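Local atomic coordinates of soluble lytic murein transglycosylase (Escherichia coli, PDB entry 1QSA), a protein that cleaves the glycosidic bonds between N-acetylmuramic acid and N-acetylglucosamine in peptidoglycan, forming a 1,6-anhydro bond in the muramic acid residue. Residues G171-L176 with S189-L194; N199-F204 with R234-S239. All blocks are in the same frame, centred on the assembly; numbering follows the deposited sequence. Where two conformers were deposited one is given.

Contact 1. Residues G171-L176 with S189-L194; sequences GLVTVL and SAIISL
Thr174 and Ile192 bring the backbones closest, their CA atoms 5.0 Å apart where helices 170-178 and 185-196 run in roughly opposite directions. These consecutive helices form a hairpin of the alpha-superhelix whose curved N-terminal part forms most of the ring of Slt70. On the buried side Val173 meets Ile191 through a single pair of methyls, Val173 CG1 and Ile191 CG2, at 3.4 Å, tighter than usual van der Waals contact. The two side chains cross at about a right angle. Val173 CG1 stands opposite the backbone N across the CA-CB bond (chi1 172°), and Ile191 CG2 is placed likewise on its own residue. Val173 also rests on Ala164 of helix 154-166, while Ile191 reaches Phe213 and Met217 of helix 212-228, tying the hairpin to helices on both sides in sequence. Toward the partly exposed margin, Thr174 lies across Ile192, again nearly perpendicular. Its OG1 sits beside its own backbone N and makes a weak hydrogen bond to Thr170 O one turn earlier. Ile192 CG2 lies 4.1 Å from Thr174 CG2, and Ile192 CG1 is just as far, 4.1 Å, from the backbone oxygen Thr174 O.

Contact 2. Residues N199-F204 with R234-S239; sequences NTVLTF and RLMIPS
In the alpha-superhelix, the short helix 201-207 packs on helix 230-243 with Val201 and Leu202 against Met236 and Ser239. The two are next-but-one neighbours in sequence and point roughly the same way, as alternate helices of such a solenoid do; helix 212-228 comes between them in the chain and underlies both, receiving Val201 on Ala218 and Ala221 and Ile237 on Phe222. The nearest CA atoms, Leu202 and Ser239, are 7.5 Å apart, so side chains bridge the interface. Met236 spans it with an extended chain, CG opposite the backbone N (chi1 -174°), that bends only at the thioether (chi3 -58°). Its SD comes to 3.6 Å from Val201 CG1, and the bend keeps Met236 CE beside the same methyl at 4.0 Å. Val201 CG1 is wedged between its own backbone N and carbonyl carbon (chi1 67°), and the two side chains cross at a slant. One turn further along helix 230-243, Leu202 closes on Ser239 with both branches: Leu202 CD1 and CD2 each lie 3.9 Å from Ser239 CB, and Leu202 CD1 also approaches the carbonyl carbon Ser239 C at 3.8 Å. Ser239 follows Pro238 at a kink, where the backbone N atoms of both residues lack a bond to the preceding turn. Every touching atom is a carbon or the thioether sulfur, so dispersion and partial burial from water hold these two segments together, and no directional bond between them sets the rotation of Met236 or Leu202.

Contact 1 closes before contact 2 opens, so the two follow one another along the superhelix, their centres about 18 Å apart. Helix 185-196 supplies the second half of contact 1 and is followed by helix 201-207, which carries most of the first segment of contact 2; segments 189-194 and 199-204 touch. Leu194 CD1 reaches Val201 CA at 3.6 Å, Phe204 CD1 lies 3.6 Å from Ala190 O, and Thr200 OG1 packs 3.3 Å from Ser193 O. The centres of contacts 1 and 2 lie about 30 and 35 Å from the chain centre, and both are remote from Glu478, the predicted active-site residue in the Slt-type domain.

Contact 1. Residues G171-L176 with S189-L194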
ATOM      1  N   GLY A 171      16.834 -14.921  -7.197  1.00 12.37           N
ATOM      2  CA  GLY A 171      16.663 -16.362  -7.100  1.00 12.08           C
ATOM      3  C   GLY A 171      16.101 -16.897  -8.418  1.00 12.75           C
ATOM      4  O   GLY A 171      16.552 -17.929  -8.936  1.00 11.56           O
ATOM      5  N   LEU A 172      15.106 -16.199  -8.971  1.00 10.55           N
ATOM      6  CA  LEU A 172      14.511 -16.601 -10.246  1.00 10.81           C
ATOM      7  C   LEU A 172      15.530 -16.418 -11.378  1.00 11.22           C
ATOM      8  O   LEU A 172      15.619 -17.252 -12.271  1.00 10.48           O
ATOM      9  CB  LEU A 172      13.226 -15.816 -10.531  1.00 10.23           C
ATOM     10  CG  LEU A 172      12.513 -16.083 -11.868  1.00  9.50           C
ATOM     11  CD1 LEU A 172      12.181 -17.570 -12.027  1.00 11.70           C
ATOM     12  CD2 LEU A 172      11.257 -15.219 -11.972  1.00 11.56           C
ATOM     13  N   VAL A 173      16.309 -15.340 -11.331  1.00 10.99           N
ATOM     14  CA  VAL A 173      17.331 -15.126 -12.358  1.00 11.55           C
ATOM     15  C   VAL A 173      18.251 -16.346 -12.428  1.00 12.39           C
ATOM     16  O   VAL A 173      18.525 -16.873 -13.513  1.00 13.33           O
ATOM     17  CB  VAL A 173      18.199 -13.856 -12.060  1.00 11.12           C
ATOM     18  CG1 VAL A 173      19.383 -13.778 -13.048  1.00 11.39           C
ATOM     19  CG2 VAL A 173      17.343 -12.608 -12.220  1.00 11.75           C
ATOM     20  N   THR A 174      18.669 -16.811 -11.253  1.00 11.89           N
ATOM     21  CA  THR A 174      19.550 -17.954 -11.141  1.00 13.43           C
ATOM     22  C   THR A 174      18.908 -19.256 -11.623  1.00 12.25           C
ATOM     23  O   THR A 174      19.547 -20.023 -12.343  1.00 13.69           O
ATOM     24  CB  THR A 174      20.105 -18.052  -9.708  1.00 14.28           C
ATOM     25  OG1 THR A 174      21.094 -17.024  -9.540  1.00 16.68           O
ATOM     26  CG2 THR A 174      20.725 -19.413  -9.438  1.00 14.10           C
ATOM     27  N   VAL A 175      17.651 -19.504 -11.244  1.00 13.77           N
ATOM     28  CA  VAL A 175      16.962 -20.717 -11.689  1.00 13.02           C
ATOM     29  C   VAL A 175      16.832 -20.727 -13.221  1.00 12.62           C
ATOM     30  O   VAL A 175      17.104 -21.749 -13.866  1.00 13.59           O
ATOM     31  CB  VAL A 175      15.548 -20.854 -11.039  1.00 13.94           C
ATOM     32  CG1 VAL A 175      14.724 -21.965 -11.721  1.00 14.43           C
ATOM     33  CG2 VAL A 175      15.695 -21.178  -9.568  1.00 13.63           C
ATOM     34  N   LEU A 176      16.458 -19.587 -13.797  1.00 11.21           N
ATOM     35  CA  LEU A 176      16.288 -19.477 -15.245  1.00 11.59           C
ATOM     36  C   LEU A 176      17.616 -19.685 -15.978  1.00 13.05           C
ATOM     37  O   LEU A 176      17.685 -20.454 -16.937  1.00 15.32           O
ATOM     38  CB  LEU A 176      15.670 -18.124 -15.612  1.00 12.44           C
ATOM     39  CG  LEU A 176      14.203 -17.906 -15.193  1.00 11.51           C
ATOM     40  CD1 LEU A 176      13.764 -16.497 -15.515  1.00 12.84           C
ATOM     41  CD2 LEU A 176      13.290 -18.908 -15.891  1.00 14.56           C
ATOM     42  N   SER A 189      26.576 -18.794 -16.864  1.00 15.82           N
ATOM     43  CA  SER A 189      27.390 -18.753 -15.659  1.00 16.61           C
ATOM     44  C   SER A 189      27.613 -17.327 -15.178  1.00 16.54           C
ATOM     45  O   SER A 189      27.536 -17.068 -13.979  1.00 16.88           O
ATOM     46  CB  SER A 189      28.739 -19.436 -15.889  0.74 16.96           C
ATOM     47  OG  SER A 189      29.494 -19.457 -14.690  0.74 17.26           O
ATOM     48  N   ALA A 190      27.862 -16.416 -16.119  1.00 15.23           N
ATOM     49  CA  ALA A 190      28.089 -15.007 -15.801  1.00 15.92           C
ATOM     50  C   ALA A 190      26.836 -14.399 -15.163  1.00 15.36           C
ATOM     51  O   ALA A 190      26.930 -13.650 -14.193  1.00 15.14           O
ATOM     52  CB  ALA A 190      28.493 -14.227 -17.059  1.00 17.15           C
ATOM     53  N   ILE A 191      25.667 -14.760 -15.691  1.00 15.23           N
ATOM     54  CA  ILE A 191      24.400 -14.254 -15.152  1.00 13.92           C
ATOM     55  C   ILE A 191      24.184 -14.773 -13.727  1.00 14.21           C
ATOM     56  O   ILE A 191      23.799 -14.017 -12.834  1.00 13.33           O
ATOM     57  CB  ILE A 191      23.213 -14.655 -16.047  1.00 13.79           C
ATOM     58  CG1 ILE A 191      23.287 -13.883 -17.367  1.00 12.28           C
ATOM     59  CG2 ILE A 191      21.879 -14.370 -15.330  1.00 14.97           C
ATOM     60  CD1 ILE A 191      22.361 -14.403 -18.463  1.00 11.14           C
ATOM     61  N   ILE A 192      24.433 -16.059 -13.519  1.00 13.23           N
ATOM     62  CA  ILE A 192      24.273 -16.664 -12.199  1.00 14.10           C
ATOM     63  C   ILE A 192      25.219 -15.961 -11.215  1.00 16.32           C
ATOM     64  O   ILE A 192      24.827 -15.639 -10.093  1.00 15.20           O
ATOM     65  CB  ILE A 192      24.547 -18.187 -12.239  1.00 13.52           C
ATOM     66  CG1 ILE A 192      23.457 -18.895 -13.041  1.00 16.24           C
ATOM     67  CG2 ILE A 192      24.575 -18.771 -10.820  1.00 16.62           C
ATOM     68  CD1 ILE A 192      23.792 -20.329 -13.415  1.00 16.01           C
ATOM     69  N   SER A 193      26.438 -15.666 -11.662  1.00 15.27           N
ATOM     70  CA  SER A 193      27.407 -14.984 -10.806  1.00 17.83           C
ATOM     71  C   SER A 193      26.951 -13.570 -10.447  1.00 17.04           C
ATOM     72  O   SER A 193      27.170 -13.115  -9.321  1.00 17.51           O
ATOM     73  CB  SER A 193      28.790 -14.937 -11.475  1.00 18.91           C
ATOM     74  OG  SER A 193      29.359 -16.239 -11.551  1.00 20.53           O
ATOM     75  N   LEU A 194      26.300 -12.897 -11.395  1.00 16.04           N
ATOM     76  CA  LEU A 194      25.808 -11.534 -11.208  1.00 16.59           C
ATOM     77  C   LEU A 194      24.641 -11.512 -10.202  1.00 17.22           C
ATOM     78  O   LEU A 194      24.576 -10.634  -9.335  1.00 16.06           O
ATOM     79  CB  LEU A 194      25.375 -10.939 -12.555  1.00 16.10           C
ATOM     80  CG  LEU A 194      25.126  -9.430 -12.624  1.00 16.68           C
ATOM     81  CD1 LEU A 194      26.462  -8.686 -12.521  1.00 17.44           C
ATOM     82  CD2 LEU A 194      24.432  -9.066 -13.928  1.00 17.25           C
TER

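Contact 2. Residues N199-F204 with R234-S239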
ATOM      1  N   ASN A 199      28.655  -7.478  -7.125  1.00 18.91           N
ATOM      2  CA  ASN A 199      30.002  -6.931  -7.204  1.00 21.20           C
ATOM      3  C   ASN A 199      30.809  -7.528  -8.343  1.00 21.06           C
ATOM      4  O   ASN A 199      31.903  -7.053  -8.629  1.00 21.79           O
ATOM      5  CB  ASN A 199      30.731  -7.045  -5.865  1.00 21.67           C
ATOM      6  CG  ASN A 199      30.138  -6.127  -4.829  1.00 24.22           C
ATOM      7  OD1 ASN A 199      30.249  -4.903  -4.935  1.00 25.81           O
ATOM      8  ND2 ASN A 199      29.434  -6.703  -3.861  1.00 27.65           N
ATOM      9  N   THR A 200      30.260  -8.546  -9.012  1.00 18.94           N
ATOM     10  CA  THR A 200      30.939  -9.127 -10.173  1.00 19.55           C
ATOM     11  C   THR A 200      30.542  -8.348 -11.441  1.00 19.24           C
ATOM     12  O   THR A 200      30.924  -8.718 -12.552  1.00 18.35           O
ATOM     13  CB  THR A 200      30.563 -10.614 -10.383  1.00 18.88           C
ATOM     14  OG1 THR A 200      29.138 -10.738 -10.534  1.00 20.29           O
ATOM     15  CG2 THR A 200      31.013 -11.456  -9.208  1.00 20.27           C
ATOM     16  N   VAL A 201      29.816  -7.244 -11.276  1.00 17.52           N
ATOM     17  CA  VAL A 201      29.341  -6.467 -12.420  1.00 18.19           C
ATOM     18  C   VAL A 201      30.369  -5.999 -13.452  1.00 19.07           C
ATOM     19  O   VAL A 201      30.097  -6.055 -14.650  1.00 19.03           O
ATOM     20  CB  VAL A 201      28.423  -5.281 -11.994  1.00 18.17           C
ATOM     21  CG1 VAL A 201      29.209  -4.217 -11.222  1.00 18.05           C
ATOM     22  CG2 VAL A 201      27.737  -4.685 -13.223  1.00 17.95           C
ATOM     23  N   LEU A 202      31.544  -5.541 -13.017  1.00 20.50           N
ATOM     24  CA  LEU A 202      32.536  -5.094 -13.992  1.00 20.80           C
ATOM     25  C   LEU A 202      33.097  -6.285 -14.776  1.00 21.08           C
ATOM     26  O   LEU A 202      33.321  -6.184 -15.989  1.00 21.98           O
ATOM     27  CB  LEU A 202      33.652  -4.291 -13.320  1.00 20.45           C
ATOM     28  CG  LEU A 202      34.639  -3.618 -14.282  1.00 21.94           C
ATOM     29  CD1 LEU A 202      33.913  -2.717 -15.281  1.00 20.92           C
ATOM     30  CD2 LEU A 202      35.651  -2.811 -13.475  1.00 23.39           C
ATOM     31  N   THR A 203      33.285  -7.414 -14.092  1.00 22.27           N
ATOM     32  CA  THR A 203      33.769  -8.639 -14.736  1.00 23.08           C
ATOM     33  C   THR A 203      32.695  -9.095 -15.735  1.00 23.37           C
ATOM     34  O   THR A 203      33.008  -9.429 -16.879  1.00 20.85           O
ATOM     35  CB  THR A 203      34.025  -9.759 -13.702  1.00 24.74           C
ATOM     36  OG1 THR A 203      35.037  -9.331 -12.785  1.00 29.77           O
ATOM     37  CG2 THR A 203      34.491 -11.030 -14.383  1.00 25.13           C
ATOM     38  N   PHE A 204      31.431  -9.050 -15.308  1.00 21.39           N
ATOM     39  CA  PHE A 204      30.297  -9.426 -16.159  1.00 21.15           C
ATOM     40  C   PHE A 204      30.299  -8.566 -17.431  1.00 21.12           C
ATOM     41  O   PHE A 204      30.169  -9.081 -18.537  1.00 21.23           O
ATOM     42  CB  PHE A 204      28.974  -9.229 -15.388  1.00 19.12           C
ATOM     43  CG  PHE A 204      27.727  -9.455 -16.217  1.00 18.67           C
ATOM     44  CD1 PHE A 204      27.177 -10.735 -16.341  1.00 18.55           C
ATOM     45  CD2 PHE A 204      27.085  -8.383 -16.847  1.00 18.39           C
ATOM     46  CE1 PHE A 204      26.002 -10.944 -17.080  1.00 18.21           C
ATOM     47  CE2 PHE A 204      25.909  -8.579 -17.591  1.00 18.27           C
ATOM     48  CZ  PHE A 204      25.367  -9.865 -17.705  1.00 18.20           C
ATOM     49  N   ARG A 234      30.694   4.908  -7.683  1.00 19.42           N
ATOM     50  CA  ARG A 234      31.049   6.169  -8.342  1.00 19.86           C
ATOM     51  C   ARG A 234      32.337   6.021  -9.148  1.00 19.78           C
ATOM     52  O   ARG A 234      32.408   6.439 -10.300  1.00 20.36           O
ATOM     53  CB  ARG A 234      31.213   7.283  -7.297  1.00 20.26           C
ATOM     54  CG  ARG A 234      31.402   8.676  -7.882  1.00 22.61           C
ATOM     55  CD  ARG A 234      31.599   9.720  -6.786  1.00 23.52           C
ATOM     56  NE  ARG A 234      32.925   9.615  -6.189  1.00 24.71           N
ATOM     57  CZ  ARG A 234      33.993  10.266  -6.637  1.00 27.63           C
ATOM     58  NH1 ARG A 234      33.886  11.089  -7.670  1.00 27.20           N
ATOM     59  NH2 ARG A 234      35.166  10.105  -6.042  1.00 28.92           N
ATOM     60  N   LEU A 235      33.326   5.362  -8.547  1.00 21.92           N
ATOM     61  CA  LEU A 235      34.632   5.156  -9.175  1.00 22.60           C
ATOM     62  C   LEU A 235      34.627   4.166 -10.335  1.00 24.30           C
ATOM     63  O   LEU A 235      35.514   4.196 -11.192  1.00 24.00           O
ATOM     64  CB  LEU A 235      35.643   4.708  -8.123  1.00 23.70           C
ATOM     65  CG  LEU A 235      35.993   5.755  -7.066  1.00 24.49           C
ATOM     66  CD1 LEU A 235      36.907   5.134  -6.030  1.00 24.97           C
ATOM     67  CD2 LEU A 235      36.640   6.970  -7.717  1.00 23.89           C
ATOM     68  N   MET A 236      33.615   3.303 -10.369  1.00 23.00           N
ATOM     69  CA  MET A 236      33.487   2.290 -11.413  1.00 21.79           C
ATOM     70  C   MET A 236      32.870   2.770 -12.730  1.00 21.76           C
ATOM     71  O   MET A 236      33.031   2.113 -13.765  1.00 21.57           O
ATOM     72  CB  MET A 236      32.644   1.128 -10.882  1.00 22.33           C
ATOM     73  CG  MET A 236      32.547  -0.055 -11.823  1.00 22.94           C
ATOM     74  SD  MET A 236      31.293  -1.237 -11.289  1.00 23.66           S
ATOM     75  CE  MET A 236      31.876  -1.653  -9.660  1.00 22.93           C
ATOM     76  N   ILE A 237      32.176   3.905 -12.709  1.00 19.33           N
ATOM     77  CA  ILE A 237      31.506   4.380 -13.907  1.00 19.84           C
ATOM     78  C   ILE A 237      32.355   4.431 -15.184  1.00 21.58           C
ATOM     79  O   ILE A 237      31.925   3.934 -16.227  1.00 22.10           O
ATOM     80  CB  ILE A 237      30.745   5.709 -13.668  1.00 19.46           C
ATOM     81  CG1 ILE A 237      29.607   5.479 -12.669  1.00 19.51           C
ATOM     82  CG2 ILE A 237      30.183   6.249 -14.981  1.00 19.03           C
ATOM     83  CD1 ILE A 237      28.782   6.728 -12.354  1.00 19.86           C
ATOM     84  N   PRO A 238      33.568   5.016 -15.125  1.00 22.44           N
ATOM     85  CA  PRO A 238      34.357   5.049 -16.364  1.00 23.75           C
ATOM     86  C   PRO A 238      34.648   3.660 -16.937  1.00 22.95           C
ATOM     87  O   PRO A 238      34.471   3.438 -18.138  1.00 23.87           O
ATOM     88  CB  PRO A 238      35.638   5.780 -15.945  1.00 24.26           C
ATOM     89  CG  PRO A 238      35.155   6.722 -14.887  1.00 24.66           C
ATOM     90  CD  PRO A 238      34.178   5.863 -14.083  1.00 24.35           C
ATOM     91  N   SER A 239      35.059   2.729 -16.079  1.00 23.37           N
ATOM     92  CA  SER A 239      35.368   1.367 -16.510  1.00 24.35           C
ATOM     93  C   SER A 239      34.146   0.649 -17.071  1.00 25.26           C
ATOM     94  O   SER A 239      34.249  -0.073 -18.067  1.00 24.16           O
ATOM     95  CB  SER A 239      35.944   0.553 -15.357  1.00 25.37           C
ATOM     96  OG  SER A 239      37.245   0.997 -15.019  1.00 30.53           O
TER